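Local coordinates for RNA pseudouridylate synthase domain-containing protein 1 (Homo sapiens, PDB 5VBB) that probably converts uridine to pseudouridine in RNA and belongs to the RluA family of pseudouridine synthases, at residues F62-D67 with V95-L100; S71-V76 with F211-P216; V164-L169 with H174-H179. One frame throughout, in Å; residues are numbered along the deposited sequence.

In the fold
Interactions 1 and 2 lie side by side, their centres about 5 Å apart, and interlock: the ring nitrogen His64 NE2 of interaction 1 is 2.8 Å from Cys75 N of interaction 2, consistent with a hydrogen bond. Strand 96-104 connects interaction 1 to both others, pairing with strand 208-216 on one flank and strand 159-168 on the other. Asp67, the active-site residue inferred by similarity, ends segment 62-67 and faces interaction 3, whose centre is about 11 Å from that of interaction 1. There Asp67 OD2 forms a salt bridge of 3.2 Å with Arg177 NH1, and Leu176 packs on the ring of Tyr99. Interaction 2, about 15 Å from interaction 3 between centres, lies away from that site.

Interaction 1 of 3, residues F62-D67 with V95-L100; sequences FCHQLD and VTKAYL
The end of the Lys97 side chain runs alongside the imidazole of His64, the two groups sliding past each other in opposite directions. Lys97 NZ stops 3.8 Å from His64 ND1, and a water completes the link instead of a direct bond. Lys97 NZ donates to this water over 2.7 Å. The water in turn donates to the backbone oxygen Gln65 O at 2.9 Å, and it is hydrogen-bonded to His64 ND1, also at 2.9 Å, lying at the edge of the imidazole in the ring plane. One solvent molecule thus ties a loop carbonyl, a histidine and an ammonium group together across backbones that stay far apart, with CA atoms of His64 and Val95 separated by 10.6 Å. The Lys97 side chain, extended beyond CG with every further torsion close to 180°, reaches straight from the strand toward the loop. The other ring nitrogen of His64 is bound to the backbone N of Cys75, so the imidazole is held at both nitrogens and its rotation is fixed.

Beside this polar bridge is a looser apolar touch. Leu66 does not aim its CB at the strand, but its CD1 branch swings nearer and lies 4.4 Å from Tyr99 CE2. The side chain of Tyr99 is about 3 Å from a bound glycerol, probably from the crystallisation liquor, which may mark a pocket here next to Asp67, the probable catalytic residue.

Segment 62-67 is mostly the loop that leads from strand 61-62 to strand 73-77. Phe90 of helix 80-91 stacks on the His64 ring and also touches Lys97, closing the bridge from the helix side, while strand 96-104 is flanked by strands 208-216 and 159-168.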
# COMPACT_ATOMS: atom_id res chain seq x y z
N PHE A 62 13.03 11.12 -3.49
CA PHE A 62 12.07 10.04 -3.31
C PHE A 62 12.37 8.98 -4.31
O PHE A 62 12.43 9.25 -5.50
CB PHE A 62 10.63 10.54 -3.49
CG PHE A 62 10.22 11.48 -2.39
CD1 PHE A 62 10.09 11.04 -1.09
CD2 PHE A 62 10.05 12.83 -2.64
CE1 PHE A 62 9.79 11.93 -0.06
CE2 PHE A 62 9.77 13.72 -1.62
CZ PHE A 62 9.62 13.26 -0.33
N CYS A 63 12.56 7.74 -3.82
CA CYS A 63 12.92 6.62 -4.66
C CYS A 63 11.69 6.04 -5.34
O CYS A 63 11.82 5.23 -6.25
CB CYS A 63 13.65 5.56 -3.83
SG CYS A 63 15.18 6.15 -3.08
N HIS A 64 10.52 6.38 -4.84
CA HIS A 64 9.26 5.82 -5.33
C HIS A 64 8.11 6.65 -4.78
O HIS A 64 8.35 7.61 -4.04
CB HIS A 64 9.14 4.33 -4.98
CG HIS A 64 9.22 4.01 -3.52
ND1 HIS A 64 8.22 3.31 -2.90
CD2 HIS A 64 10.15 4.33 -2.60
CE1 HIS A 64 8.61 3.14 -1.65
NE2 HIS A 64 9.75 3.78 -1.41
N GLN A 65 6.89 6.31 -5.15
CA GLN A 65 5.71 7.06 -4.73
C GLN A 65 4.81 6.22 -3.87
O GLN A 65 4.82 5.01 -3.93
CB GLN A 65 4.91 7.53 -5.95
CG GLN A 65 5.69 8.45 -6.89
N LEU A 66 3.95 6.90 -3.13
CA LEU A 66 2.92 6.26 -2.31
C LEU A 66 1.73 7.20 -2.41
O LEU A 66 1.92 8.39 -2.26
CB LEU A 66 3.46 6.13 -0.89
CG LEU A 66 3.01 4.97 -0.06
CD1 LEU A 66 3.22 3.65 -0.80
CD2 LEU A 66 3.75 4.97 1.24
N ASP A 67 0.54 6.69 -2.73
CA ASP A 67 -0.65 7.54 -2.90
C ASP A 67 -0.93 8.36 -1.62
O ASP A 67 -0.64 7.89 -0.50
CB ASP A 67 -1.93 6.69 -3.18
CG ASP A 67 -2.00 5.84 -4.45
OD1 ASP A 67 -1.31 6.19 -5.43
OD2 ASP A 67 -2.89 4.87 -4.49
N VAL A 95 12.57 -4.80 -6.78
CA VAL A 95 12.03 -4.40 -5.45
C VAL A 95 10.89 -5.32 -5.03
O VAL A 95 10.10 -5.74 -5.87
CB VAL A 95 11.59 -2.93 -5.49
CG1 VAL A 95 10.78 -2.50 -4.25
CG2 VAL A 95 12.81 -2.03 -5.71
N THR A 96 10.81 -5.62 -3.71
CA THR A 96 9.72 -6.42 -3.14
C THR A 96 8.87 -5.49 -2.27
O THR A 96 9.41 -4.73 -1.46
CB THR A 96 10.26 -7.60 -2.34
OG1 THR A 96 11.06 -8.38 -3.20
CG2 THR A 96 9.15 -8.48 -1.78
N LYS A 97 7.54 -5.56 -2.42
CA LYS A 97 6.62 -4.77 -1.63
C LYS A 97 5.45 -5.60 -1.20
O LYS A 97 5.00 -6.44 -1.96
CB LYS A 97 6.04 -3.61 -2.46
CG LYS A 97 7.02 -2.64 -3.06
CD LYS A 97 6.29 -1.37 -3.51
CE LYS A 97 7.16 -0.45 -4.31
NZ LYS A 97 6.40 0.65 -4.96
N ALA A 98 4.91 -5.34 0.00
CA ALA A 98 3.67 -5.92 0.47
C ALA A 98 2.90 -4.89 1.27
O ALA A 98 3.48 -3.95 1.87
CB ALA A 98 3.90 -7.19 1.29
N TYR A 99 1.59 -5.02 1.24
CA TYR A 99 0.69 -4.09 1.89
C TYR A 99 -0.27 -4.83 2.74
O TYR A 99 -0.55 -6.00 2.48
CB TYR A 99 -0.15 -3.34 0.83
CG TYR A 99 0.63 -2.50 -0.14
CD1 TYR A 99 1.47 -3.09 -1.07
CD2 TYR A 99 0.52 -1.11 -0.14
CE1 TYR A 99 2.24 -2.32 -1.93
CE2 TYR A 99 1.25 -0.33 -1.03
CZ TYR A 99 2.12 -0.94 -1.92
OH TYR A 99 2.79 -0.24 -2.87
N LEU A 100 -0.86 -4.13 3.70
CA LEU A 100 -1.96 -4.62 4.50
C LEU A 100 -3.16 -3.81 4.11
O LEU A 100 -3.03 -2.63 3.78
CB LEU A 100 -1.70 -4.41 6.00
CG LEU A 100 -0.56 -5.19 6.58
CD1 LEU A 100 -0.26 -4.74 7.98
CD2 LEU A 100 -0.83 -6.69 6.57
O HOH W 1 5.47 2.29 -3.00

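Interaction 2 of 3, residues S71-V76 with F211-P216; sequences SGALCV and FYLRIP
A buried seam between two antiparallel sheets is formed here, where strand 73-77 of the smaller sheet comes up beside strand 208-216 of the larger one. Ala73 CB meets Leu213 CB at 3.9 Å, and the Leu213 CD2 branch reaches on to Cys75 CB, 4.0 Å away, so that this one methyl lies against both small side chains. Farther along, Ile215 CD1 comes end-on to Cys75 CB at 3.6 Å, with Cys75 SG 3.8 Å from the same methyl. The isoleucine gets there by placing CG1 beside its backbone N (chi1 -52°) and then extending, which carries the long branch across the gap. No hydrogen bond joins the two segments in this zone; the two strand segments run in the same general direction, their axes at 29° and 7.5 Å apart at closest approach, and apolar side chains fill the space.

The chain turns a corner at Gly72. A side chain on this backbone would collide with the Ser71 carbonyl oxygen, and glycine avoids this. Phe211 and Tyr212 form a classic beta bulge, both facing Ala98 of the adjoining strand. Tyr212 points away from the seam, and Arg214 grips its hydroxyl side-on: NE donates to Tyr212 OH at 2.9 Å and NH2 to the same oxygen at 3.2 Å, both within the guanidinium plane. Glu223 also bonds this hydroxyl, and Asp259 forms a salt bridge with the arginine.

Near the corner, backbone hydrogen bonds of Ser71 and Ala73 with Ala210 stitch the sheets together before they splay apart. The arrangement is consistent with the two-part, largely antiparallel central sheet of the pseudouridine synthase fold.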
# COMPACT_ATOMS: atom_id res chain seq x y z
N SER A 71 -1.02 4.89 3.70
CA SER A 71 0.06 5.08 4.67
C SER A 71 1.20 4.08 4.41
O SER A 71 1.04 3.12 3.65
CB SER A 71 -0.47 4.88 6.09
OG SER A 71 -1.13 3.64 6.26
N GLY A 72 2.33 4.28 5.05
CA GLY A 72 3.39 3.29 5.01
C GLY A 72 4.75 3.63 4.45
O GLY A 72 5.10 4.81 4.27
N ALA A 73 5.51 2.54 4.20
CA ALA A 73 6.93 2.54 3.83
C ALA A 73 7.23 3.34 2.56
O ALA A 73 6.75 3.03 1.49
CB ALA A 73 7.43 1.12 3.65
N LEU A 74 8.01 4.39 2.73
CA LEU A 74 8.44 5.25 1.65
C LEU A 74 9.92 5.57 1.84
O LEU A 74 10.30 6.15 2.85
CB LEU A 74 7.59 6.50 1.67
CG LEU A 74 7.78 7.50 0.54
CD1 LEU A 74 7.66 6.86 -0.80
CD2 LEU A 74 6.74 8.56 0.64
N CYS A 75 10.73 5.10 0.91
CA CYS A 75 12.17 5.23 0.93
C CYS A 75 12.67 6.53 0.26
O CYS A 75 12.31 6.82 -0.88
CB CYS A 75 12.81 4.01 0.29
SG CYS A 75 14.61 4.04 0.33
N VAL A 76 13.53 7.28 0.96
CA VAL A 76 14.11 8.56 0.54
C VAL A 76 15.61 8.35 0.47
O VAL A 76 16.19 7.86 1.45
CB VAL A 76 13.76 9.66 1.58
CG1 VAL A 76 14.30 11.01 1.17
CG2 VAL A 76 12.25 9.72 1.86
N PHE A 211 3.32 -1.97 3.95
CA PHE A 211 3.85 -2.66 5.11
C PHE A 211 5.28 -3.12 4.98
O PHE A 211 6.09 -2.82 5.84
CB PHE A 211 2.92 -3.87 5.36
CG PHE A 211 3.30 -4.83 6.45
CD1 PHE A 211 3.31 -4.41 7.78
CD2 PHE A 211 3.44 -6.18 6.19
CE1 PHE A 211 3.46 -5.34 8.82
CE2 PHE A 211 3.69 -7.07 7.20
CZ PHE A 211 3.64 -6.67 8.51
N TYR A 212 5.61 -3.82 3.90
CA TYR A 212 6.91 -4.42 3.70
C TYR A 212 7.54 -3.81 2.46
O TYR A 212 6.87 -3.60 1.45
CB TYR A 212 6.75 -5.94 3.56
CG TYR A 212 8.07 -6.64 3.32
CD1 TYR A 212 8.92 -6.95 4.38
CD2 TYR A 212 8.47 -6.99 2.04
CE1 TYR A 212 10.18 -7.50 4.15
CE2 TYR A 212 9.70 -7.58 1.81
CZ TYR A 212 10.54 -7.87 2.86
OH TYR A 212 11.74 -8.47 2.56
N LEU A 213 8.82 -3.47 2.56
CA LEU A 213 9.54 -2.89 1.42
C LEU A 213 10.99 -3.38 1.46
O LEU A 213 11.61 -3.36 2.51
CB LEU A 213 9.45 -1.36 1.47
CG LEU A 213 10.29 -0.54 0.45
CD1 LEU A 213 9.72 -0.68 -0.97
CD2 LEU A 213 10.34 0.95 0.88
N ARG A 214 11.49 -3.91 0.36
CA ARG A 214 12.85 -4.39 0.26
C ARG A 214 13.42 -3.85 -1.03
O ARG A 214 12.86 -4.13 -2.08
CB ARG A 214 12.92 -5.90 0.26
CG ARG A 214 14.34 -6.45 0.43
CD ARG A 214 14.50 -7.84 -0.18
NE ARG A 214 13.56 -8.80 0.38
CZ ARG A 214 13.30 -10.01 -0.10
NH1 ARG A 214 13.94 -10.46 -1.18
NH2 ARG A 214 12.42 -10.79 0.50
N ILE A 215 14.53 -3.06 -0.96
CA ILE A 215 15.18 -2.44 -2.10
C ILE A 215 16.64 -2.96 -2.07
O ILE A 215 17.44 -2.51 -1.25
CB ILE A 215 15.08 -0.91 -2.01
CG1 ILE A 215 13.60 -0.46 -1.78
CG2 ILE A 215 15.70 -0.27 -3.26
CD1 ILE A 215 13.40 0.98 -1.48
N PRO A 216 16.96 -3.98 -2.88
CA PRO A 216 18.29 -4.61 -2.81
C PRO A 216 19.33 -3.83 -3.60
O PRO A 216 19.76 -4.27 -4.65
CB PRO A 216 18.02 -6.00 -3.37
CG PRO A 216 16.96 -5.77 -4.41
CD PRO A 216 16.08 -4.69 -3.83

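Interaction 3 of 3, residues V164-L169 with H174-H179; sequences VLLKPL and HQLRVH. With SO4 (sulfate ion), chain B.
Leu176 lies obliquely across the ring of Pro168, its CD2 methyl 4.0 Å from Pro168 CB and equally far from Leu166 CB. With CG beside the backbone N (chi1 -57°), CD2 reaches both residues. Alongside, the amide of Gln175 presents NE2 to Pro168 CB at 3.6 Å, while its polar ends are satisfied elsewhere: OE1 by Thr170 and Arg172 N, NE2 by Thr146.

Arg177 points away from the strand, bent at its third torsion (75°). A sulfate oxygen, O1, lies at the edge of its guanidinium plane and accepts from Arg177 NH1 at 2.7 Å, with a weak second bond from NH2. Ser69 also holds this ion, and Asp67 and Asp190 form salt bridges with the arginine. A leucine in place of Arg177 would probably leave the sulfate without its NH1 bond and Asp67 and Asp190 without this cationic partner.

The helix thus has a largely apolar side seated on the strand and a charged one at the probable active site, where the sulfate, probably from the crystallisation liquor, may mark a place where an RNA phosphate could bind.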
# COMPACT_ATOMS: atom_id res chain seq x y z
N VAL A 164 -6.31 -8.32 4.98
CA VAL A 164 -5.52 -9.04 4.00
C VAL A 164 -4.11 -8.54 3.90
O VAL A 164 -3.83 -7.38 4.21
CB VAL A 164 -6.17 -9.00 2.59
CG1 VAL A 164 -7.61 -9.49 2.62
CG2 VAL A 164 -6.10 -7.59 1.99
N LEU A 165 -3.24 -9.41 3.35
CA LEU A 165 -1.87 -9.07 2.97
C LEU A 165 -1.91 -9.06 1.43
O LEU A 165 -2.40 -10.02 0.81
CB LEU A 165 -0.89 -10.12 3.48
CG LEU A 165 0.61 -9.94 3.14
CD1 LEU A 165 1.17 -8.71 3.77
CD2 LEU A 165 1.40 -11.09 3.64
N LEU A 166 -1.38 -8.00 0.80
CA LEU A 166 -1.34 -7.86 -0.65
C LEU A 166 0.06 -7.75 -1.12
O LEU A 166 0.79 -6.89 -0.63
CB LEU A 166 -2.11 -6.63 -1.09
CG LEU A 166 -3.60 -6.63 -0.71
CD1 LEU A 166 -4.16 -5.26 -0.72
CD2 LEU A 166 -4.40 -7.55 -1.59
N LYS A 167 0.47 -8.59 -2.07
CA LYS A 167 1.81 -8.51 -2.63
C LYS A 167 1.67 -8.27 -4.13
O LYS A 167 1.33 -9.18 -4.88
CB LYS A 167 2.58 -9.79 -2.35
CG LYS A 167 4.06 -9.69 -2.72
CD LYS A 167 4.71 -11.04 -2.63
CE LYS A 167 6.10 -11.01 -3.18
NZ LYS A 167 6.72 -12.35 -3.12
N PRO A 168 1.87 -7.03 -4.59
CA PRO A 168 1.82 -6.80 -6.03
C PRO A 168 3.13 -7.24 -6.69
O PRO A 168 4.18 -7.00 -6.12
CB PRO A 168 1.66 -5.30 -6.15
CG PRO A 168 2.30 -4.71 -4.92
CD PRO A 168 2.27 -5.81 -3.85
N LEU A 169 3.05 -7.86 -7.85
CA LEU A 169 4.24 -8.20 -8.63
C LEU A 169 4.37 -7.26 -9.80
O LEU A 169 5.27 -7.44 -10.59
CB LEU A 169 4.20 -9.66 -9.09
CG LEU A 169 4.25 -10.67 -7.94
CD1 LEU A 169 4.16 -12.09 -8.44
CD2 LEU A 169 5.53 -10.52 -7.12
N HIS A 174 -2.73 2.78 -8.78
CA HIS A 174 -3.87 2.33 -7.95
C HIS A 174 -4.14 0.81 -8.08
O HIS A 174 -5.28 0.37 -7.90
CB HIS A 174 -5.13 3.10 -8.31
CG HIS A 174 -5.01 4.59 -8.25
ND1 HIS A 174 -5.86 5.40 -8.96
CD2 HIS A 174 -4.13 5.37 -7.57
CE1 HIS A 174 -5.51 6.65 -8.66
NE2 HIS A 174 -4.47 6.67 -7.85
N GLN A 175 -3.12 0.02 -8.39
CA GLN A 175 -3.28 -1.43 -8.62
C GLN A 175 -4.06 -2.17 -7.57
O GLN A 175 -5.00 -2.89 -7.89
CB GLN A 175 -1.93 -2.11 -8.70
CG GLN A 175 -2.05 -3.60 -8.94
CD GLN A 175 -0.83 -4.23 -9.52
OE1 GLN A 175 -0.15 -3.68 -10.40
NE2 GLN A 175 -0.51 -5.42 -9.05
N LEU A 176 -3.65 -2.02 -6.32
CA LEU A 176 -4.25 -2.79 -5.23
C LEU A 176 -5.70 -2.38 -5.04
O LEU A 176 -6.56 -3.23 -4.85
CB LEU A 176 -3.45 -2.54 -3.94
CG LEU A 176 -1.97 -2.86 -4.05
CD1 LEU A 176 -1.25 -2.46 -2.82
CD2 LEU A 176 -1.76 -4.33 -4.36
N ARG A 177 -5.96 -1.08 -5.16
CA ARG A 177 -7.32 -0.59 -4.98
C ARG A 177 -8.22 -1.02 -6.11
O ARG A 177 -9.38 -1.36 -5.88
CB ARG A 177 -7.32 0.93 -4.88
CG ARG A 177 -6.60 1.44 -3.64
CD ARG A 177 -6.09 2.84 -3.86
NE ARG A 177 -7.21 3.78 -3.81
CZ ARG A 177 -7.11 5.10 -3.89
NH1 ARG A 177 -5.93 5.68 -4.07
NH2 ARG A 177 -8.19 5.85 -3.82
N VAL A 178 -7.68 -1.02 -7.34
CA VAL A 178 -8.49 -1.42 -8.49
C VAL A 178 -8.77 -2.92 -8.45
O VAL A 178 -9.91 -3.35 -8.73
CB VAL A 178 -7.81 -0.98 -9.79
CG1 VAL A 178 -8.50 -1.59 -11.03
CG2 VAL A 178 -7.76 0.53 -9.87
N HIS A 179 -7.74 -3.72 -8.18
CA HIS A 179 -7.86 -5.17 -8.14
C HIS A 179 -8.84 -5.64 -7.04
O HIS A 179 -9.63 -6.55 -7.30
CB HIS A 179 -6.50 -5.83 -7.95
CG HIS A 179 -5.78 -6.20 -9.23
ND1 HIS A 179 -4.48 -6.64 -9.19
CD2 HIS A 179 -6.20 -6.18 -10.52
CE1 HIS A 179 -4.15 -6.88 -10.46
NE2 HIS A 179 -5.18 -6.67 -11.28
S SO4 B . -5.65 9.23 -3.53
O1 SO4 B . -6.32 8.33 -4.48
O2 SO4 B . -4.95 10.26 -4.32
O3 SO4 B . -6.59 9.84 -2.62
O4 SO4 B . -4.70 8.48 -2.72